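Trehalose synthase regulatory protein (Candida albicans, PDB 5HUS) probably serves as a regulatory subunit of the trehalose synthase complex, its C-terminal domain having the HAD-type fold of the trehalose-phosphatase family. Local coordinates at residues Lys20-Leu25 with Ala244-Ser249; Thr273-Leu278 with Ala289-Val294. One frame throughout, in Å; residues are numbered along the deposited sequence.

Interaction 1: Lys20-Leu25 with Ala244-Ser249; sequences KRLIIL and AAVLYS
Backbone hydrogen bonds carry the pairing of L22 and I24 with A245, L247 and S249. L22 N gives its proton to A245 O at 2.9 Å, and L22 O takes that of L247 N at 2.8 Å. I24 repeats the pattern two residues on: I24 N reaches L247 O, and I24 O receives S249 N at 3.0 Å, so one residue of each pair makes both bonds, as in regular parallel strands. At the start, K20 O accepts A244 N at 2.9 Å and, weakly, A245 N. The CA-H groups of R21, V246, I23 and Y248 make longer CA-H...O contacts with the carbonyl oxygens of A245, L22, L247 and I24, which alternate between the two strands. Segments 20-25 and 244-249 are neighbours in the parallel part of the central sheet, the core of the Rossmann-like HAD fold, and strand 69-74 continues the sheet beyond 20-25. On the face that carries I24 and Y248, the I24 methyl CG2, anti to the backbone N, meets the tyrosine ring obliquely, 3.7 Å from Y248 CD2. The ring's far end is tethered in helix 254-265, where Y248 OH hydrogen-bonds D256 and N259. L22 and V246 share this face and pack against L209 of helix 200-213. On the other face I23 and L247 run side by side, I23 CG2 lying 4.1 Å from L247 CD2, and W14 of helix 8-15 touches both. Further along, the end of L25 comes nearer the neighbouring strand, with L25 CD2 3.8 Å from S249 CB. K20 instead leads its ammonium away to H212 O.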
loop_
_atom_site.group_PDB
_atom_site.type_symbol
_atom_site.label_atom_id
_atom_site.label_comp_id
_atom_site.label_asym_id
_atom_site.label_seq_id
_atom_site.Cartn_x
_atom_site.Cartn_y
_atom_site.Cartn_z
ATOM N N LYS A 20 -0.416 14.795 -16.338
ATOM C CA LYS A 20 0.387 13.760 -15.688
ATOM C C LYS A 20 -0.416 12.496 -15.381
ATOM O O LYS A 20 -1.629 12.547 -15.165
ATOM C CB LYS A 20 1.003 14.300 -14.393
ATOM C CG LYS A 20 1.990 15.440 -14.577
ATOM C CD LYS A 20 2.306 16.076 -13.226
ATOM C CE LYS A 20 3.365 17.164 -13.320
ATOM N NZ LYS A 20 3.629 17.766 -11.978
ATOM N N ARG A 21 0.281 11.364 -15.348
ATOM C CA ARG A 21 -0.327 10.082 -15.011
ATOM C C ARG A 21 0.351 9.511 -13.773
ATOM O O ARG A 21 1.574 9.397 -13.735
ATOM C CB ARG A 21 -0.203 9.093 -16.172
ATOM C CG ARG A 21 -0.586 9.671 -17.533
ATOM C CD ARG A 21 -0.060 8.771 -18.639
ATOM N NE ARG A 21 -0.122 9.386 -19.962
ATOM C CZ ARG A 21 0.492 8.893 -21.032
ATOM N NH1 ARG A 21 1.217 7.787 -20.927
ATOM N NH2 ARG A 21 0.390 9.507 -22.205
ATOM N N LEU A 22 -0.449 9.158 -12.769
ATOM C CA LEU A 22 0.060 8.619 -11.509
ATOM C C LEU A 22 -0.348 7.164 -11.382
ATOM O O LEU A 22 -1.532 6.831 -11.476
ATOM C CB LEU A 22 -0.465 9.422 -10.313
ATOM C CG LEU A 22 -0.097 8.862 -8.932
ATOM C CD1 LEU A 22 1.411 8.855 -8.736
ATOM C CD2 LEU A 22 -0.788 9.677 -7.854
ATOM N N ILE A 23 0.643 6.298 -11.194
ATOM C CA ILE A 23 0.402 4.867 -11.107
ATOM C C ILE A 23 0.932 4.349 -9.788
ATOM O O ILE A 23 2.098 4.555 -9.462
ATOM C CB ILE A 23 1.063 4.110 -12.276
ATOM C CG1 ILE A 23 0.431 4.558 -13.604
ATOM C CG2 ILE A 23 0.929 2.611 -12.085
ATOM C CD1 ILE A 23 1.109 4.016 -14.847
ATOM N N ILE A 24 0.060 3.711 -9.017
ATOM C CA ILE A 24 0.439 3.184 -7.711
ATOM C C ILE A 24 0.246 1.679 -7.718
ATOM O O ILE A 24 -0.862 1.185 -7.942
ATOM C CB ILE A 24 -0.387 3.843 -6.579
ATOM C CG1 ILE A 24 -0.061 5.339 -6.524
ATOM C CG2 ILE A 24 -0.101 3.169 -5.237
ATOM C CD1 ILE A 24 -0.996 6.145 -5.677
ATOM N N LEU A 25 1.346 0.952 -7.522
ATOM C CA LEU A 25 1.328 -0.503 -7.594
ATOM C C LEU A 25 1.583 -1.120 -6.224
ATOM O O LEU A 25 2.680 -0.991 -5.674
ATOM C CB LEU A 25 2.375 -0.997 -8.596
ATOM C CG LEU A 25 2.287 -0.382 -9.998
ATOM C CD1 LEU A 25 3.382 -0.942 -10.918
ATOM C CD2 LEU A 25 0.904 -0.629 -10.580
ATOM N N ALA A 244 -3.957 14.075 -14.551
ATOM C CA ALA A 244 -5.197 13.845 -15.281
ATOM C C ALA A 244 -5.620 12.378 -15.284
ATOM O O ALA A 244 -6.696 12.037 -15.774
ATOM C CB ALA A 244 -5.056 14.348 -16.718
ATOM N N ALA A 245 -4.771 11.506 -14.743
ATOM C CA ALA A 245 -5.086 10.084 -14.677
ATOM C C ALA A 245 -4.404 9.431 -13.487
ATOM O O ALA A 245 -3.219 9.658 -13.257
ATOM C CB ALA A 245 -4.672 9.383 -15.964
ATOM N N VAL A 246 -5.162 8.629 -12.740
ATOM C CA VAL A 246 -4.626 7.877 -11.599
ATOM C C VAL A 246 -4.998 6.402 -11.726
ATOM O O VAL A 246 -6.134 6.065 -12.071
ATOM C CB VAL A 246 -5.147 8.417 -10.252
ATOM C CG1 VAL A 246 -4.519 7.650 -9.088
ATOM C CG2 VAL A 246 -4.857 9.902 -10.119
ATOM N N LEU A 247 -4.037 5.526 -11.457
ATOM C CA LEU A 247 -4.278 4.093 -11.513
ATOM C C LEU A 247 -3.751 3.437 -10.242
ATOM O O LEU A 247 -2.672 3.777 -9.766
ATOM C CB LEU A 247 -3.609 3.478 -12.751
ATOM C CG LEU A 247 -3.822 1.990 -13.067
ATOM C CD1 LEU A 247 -3.709 1.769 -14.570
ATOM C CD2 LEU A 247 -2.832 1.077 -12.344
ATOM N N TYR A 248 -4.519 2.502 -9.696
ATOM C CA TYR A 248 -4.055 1.713 -8.558
ATOM C C TYR A 248 -4.222 0.246 -8.874
ATOM O O TYR A 248 -5.282 -0.164 -9.349
ATOM C CB TYR A 248 -4.825 2.073 -7.280
ATOM C CG TYR A 248 -4.475 1.213 -6.085
ATOM C CD1 TYR A 248 -5.135 0.010 -5.846
ATOM C CD2 TYR A 248 -3.462 1.589 -5.208
ATOM C CE1 TYR A 248 -4.802 -0.791 -4.764
ATOM C CE2 TYR A 248 -3.124 0.797 -4.125
ATOM C CZ TYR A 248 -3.800 -0.388 -3.908
ATOM O OH TYR A 248 -3.489 -1.180 -2.827
ATOM N N SER A 249 -3.173 -0.540 -8.632
ATOM C CA SER A 249 -3.253 -1.984 -8.787
ATOM C C SER A 249 -2.891 -2.654 -7.474
ATOM O O SER A 249 -1.963 -2.225 -6.786
ATOM C CB SER A 249 -2.325 -2.475 -9.897
ATOM O OG SER A 249 -2.422 -3.884 -10.029
#

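Interaction 2: Thr273-Leu278 with Ala289-Val294; sequences TLTVTL and AATYGV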
loop_
_atom_site.group_PDB
_atom_site.type_symbol
_atom_site.label_atom_id
_atom_site.label_comp_id
_atom_site.label_asym_id
_atom_site.label_seq_id
_atom_site.Cartn_x
_atom_site.Cartn_y
_atom_site.Cartn_z
ATOM N N THR A 273 -9.628 7.475 -13.938
ATOM C CA THR A 273 -9.192 6.625 -12.834
ATOM C C THR A 273 -9.361 5.179 -13.261
ATOM O O THR A 273 -10.231 4.860 -14.070
ATOM C CB THR A 273 -9.980 6.883 -11.518
ATOM O OG1 THR A 273 -11.349 6.482 -11.679
ATOM C CG2 THR A 273 -9.925 8.356 -11.127
ATOM N N LEU A 274 -8.512 4.303 -12.743
ATOM C CA LEU A 274 -8.612 2.891 -13.064
ATOM C C LEU A 274 -8.119 2.089 -11.874
ATOM O O LEU A 274 -7.071 2.380 -11.312
ATOM C CB LEU A 274 -7.804 2.556 -14.325
ATOM C CG LEU A 274 -7.892 1.152 -14.946
ATOM C CD1 LEU A 274 -7.498 1.214 -16.417
ATOM C CD2 LEU A 274 -7.012 0.135 -14.221
ATOM N N THR A 275 -8.894 1.089 -11.487
ATOM C CA THR A 275 -8.477 0.165 -10.449
ATOM C C THR A 275 -8.443 -1.241 -11.034
ATOM O O THR A 275 -9.353 -1.640 -11.764
ATOM C CB THR A 275 -9.416 0.211 -9.236
ATOM O OG1 THR A 275 -10.772 0.083 -9.679
ATOM C CG2 THR A 275 -9.262 1.532 -8.492
ATOM N N VAL A 276 -7.388 -1.983 -10.721
ATOM C CA VAL A 276 -7.243 -3.341 -11.230
ATOM C C VAL A 276 -6.665 -4.241 -10.145
ATOM O O VAL A 276 -5.748 -3.849 -9.419
ATOM C CB VAL A 276 -6.354 -3.382 -12.499
ATOM C CG1 VAL A 276 -5.032 -2.661 -12.263
ATOM C CG2 VAL A 276 -6.114 -4.814 -12.943
ATOM N N THR A 277 -7.227 -5.435 -10.008
ATOM C CA THR A 277 -6.745 -6.368 -9.007
ATOM C C THR A 277 -6.155 -7.614 -9.645
ATOM O O THR A 277 -6.603 -8.051 -10.705
ATOM C CB THR A 277 -7.858 -6.796 -8.028
ATOM O OG1 THR A 277 -7.299 -7.649 -7.024
ATOM C CG2 THR A 277 -8.980 -7.543 -8.745
ATOM N N LEU A 278 -5.132 -8.155 -8.995
ATOM C CA LEU A 278 -4.609 -9.472 -9.326
ATOM C C LEU A 278 -5.599 -10.528 -8.864
ATOM O O LEU A 278 -6.058 -10.495 -7.724
ATOM C CB LEU A 278 -3.243 -9.685 -8.673
ATOM C CG LEU A 278 -2.093 -8.896 -9.298
ATOM C CD1 LEU A 278 -0.912 -8.814 -8.341
ATOM C CD2 LEU A 278 -1.675 -9.550 -10.599
ATOM N N ALA A 289 -14.021 -4.115 -5.206
ATOM C CA ALA A 289 -14.447 -2.857 -5.799
ATOM C C ALA A 289 -13.567 -2.486 -6.989
ATOM O O ALA A 289 -13.833 -1.500 -7.676
ATOM C CB ALA A 289 -14.429 -1.746 -4.768
ATOM N N ALA A 290 -12.514 -3.269 -7.227
ATOM C CA ALA A 290 -11.677 -3.058 -8.404
ATOM C C ALA A 290 -12.514 -3.239 -9.669
ATOM O O ALA A 290 -13.356 -4.132 -9.739
ATOM C CB ALA A 290 -10.483 -4.011 -8.410
ATOM N N THR A 291 -12.288 -2.387 -10.659
ATOM C CA THR A 291 -13.029 -2.489 -11.916
ATOM C C THR A 291 -12.520 -3.639 -12.773
ATOM O O THR A 291 -13.309 -4.387 -13.359
ATOM C CB THR A 291 -12.938 -1.188 -12.733
ATOM O OG1 THR A 291 -13.324 -0.079 -11.916
ATOM C CG2 THR A 291 -13.840 -1.259 -13.964
ATOM N N TYR A 292 -11.199 -3.783 -12.835
ATOM C CA TYR A 292 -10.557 -4.755 -13.720
ATOM C C TYR A 292 -9.819 -5.845 -12.955
ATOM O O TYR A 292 -9.456 -5.663 -11.793
ATOM C CB TYR A 292 -9.571 -4.049 -14.651
ATOM C CG TYR A 292 -10.193 -3.072 -15.618
ATOM C CD1 TYR A 292 -10.559 -3.471 -16.898
ATOM C CD2 TYR A 292 -10.393 -1.743 -15.262
ATOM C CE1 TYR A 292 -11.122 -2.575 -17.792
ATOM C CE2 TYR A 292 -10.954 -0.843 -16.146
ATOM C CZ TYR A 292 -11.316 -1.262 -17.411
ATOM O OH TYR A 292 -11.874 -0.362 -18.297
ATOM N N GLY A 293 -9.579 -6.974 -13.617
ATOM C CA GLY A 293 -8.771 -8.037 -13.036
ATOM C C GLY A 293 -7.683 -8.542 -13.976
ATOM O O GLY A 293 -7.877 -8.577 -15.191
ATOM N N VAL A 294 -6.533 -8.911 -13.411
ATOM C CA VAL A 294 -5.460 -9.585 -14.150
ATOM C C VAL A 294 -5.068 -10.863 -13.429
ATOM O O VAL A 294 -5.088 -10.918 -12.204
ATOM C CB VAL A 294 -4.188 -8.722 -14.304
ATOM C CG1 VAL A 294 -4.161 -8.017 -15.648
ATOM C CG2 VAL A 294 -4.039 -7.753 -13.142
HETATM O O HOH W 1 -11.729 1.739 -12.736
#
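T275 meets A290 and T291 where the chain turns into the short strand 292-294. T275 CB lies 4.1 Å from A290 CA. CG2, one branch, is anti to the carbonyl carbon, and the side chain as a whole touches Y260 and V263 of helix 254-265. With chi1 at 50°, OG1 sits between the backbone N and the carbonyl carbon, and T275 OG1 accepts T291 N at 3.1 Å. The same hydroxyl is hydrogen-bonded to N264 of that helix, while T291 OG1 lies 3.4 Å from T275 OG1, a weak contact at most. A water joins T291 OG1 to T275 N, closing a small polar cluster. T275 O takes Y292 N at 3.0 Å and, weakly, T291 N. This oxygen also lies in the plane of the Y292 ring, at its edge. L274 crosses the tyrosine at about a right angle, L274 CG 3.8 Å from Y292 CD2. From here the strands pair in parallel, their short axes inclined at 35°: T277 N gives to Y292 O, and V294 N lies 2.8 Å from its acceptor T277 O. V276 CG2 packs 3.6 Å from V294 CG2, and L278 CD2 approaches the same valine methyl. On the face bearing T277, A290 CB sits 3.8 Å from T277 CB. Strand 292-294 thereby extends the central sheet beyond 272-278, toward strand 4-5. A side-chain hydroxyl thus adds to the backbone bonds where the loop enters the strand, and buried T275 is satisfied by protein and water together: OG1 by T291 N and N264, its backbone N by the water.

Overall arrangement
From the N terminus, the chain passes helix 8-15 and lays down strand 20-26. Between segments 20-25 and 244-249 lie 218 residues, including the separate four-stranded antiparallel sheet, and interaction 1 closes that long loop. Helix 254-265 then leads to strand 272-278, and interaction 2 closes a loop of ten residues between 273-278 and 289-294, none helical or extended. The two contacts follow in series, neither nested nor crossed. V246 and Y248 share probable backbone hydrogen bonds with L274, and L247 packs on its side chain. With this join between 243-250 and 272-278, they make four adjacent parallel strands of the sheet, in the order 20-26, 243-250, 272-278, 292-294.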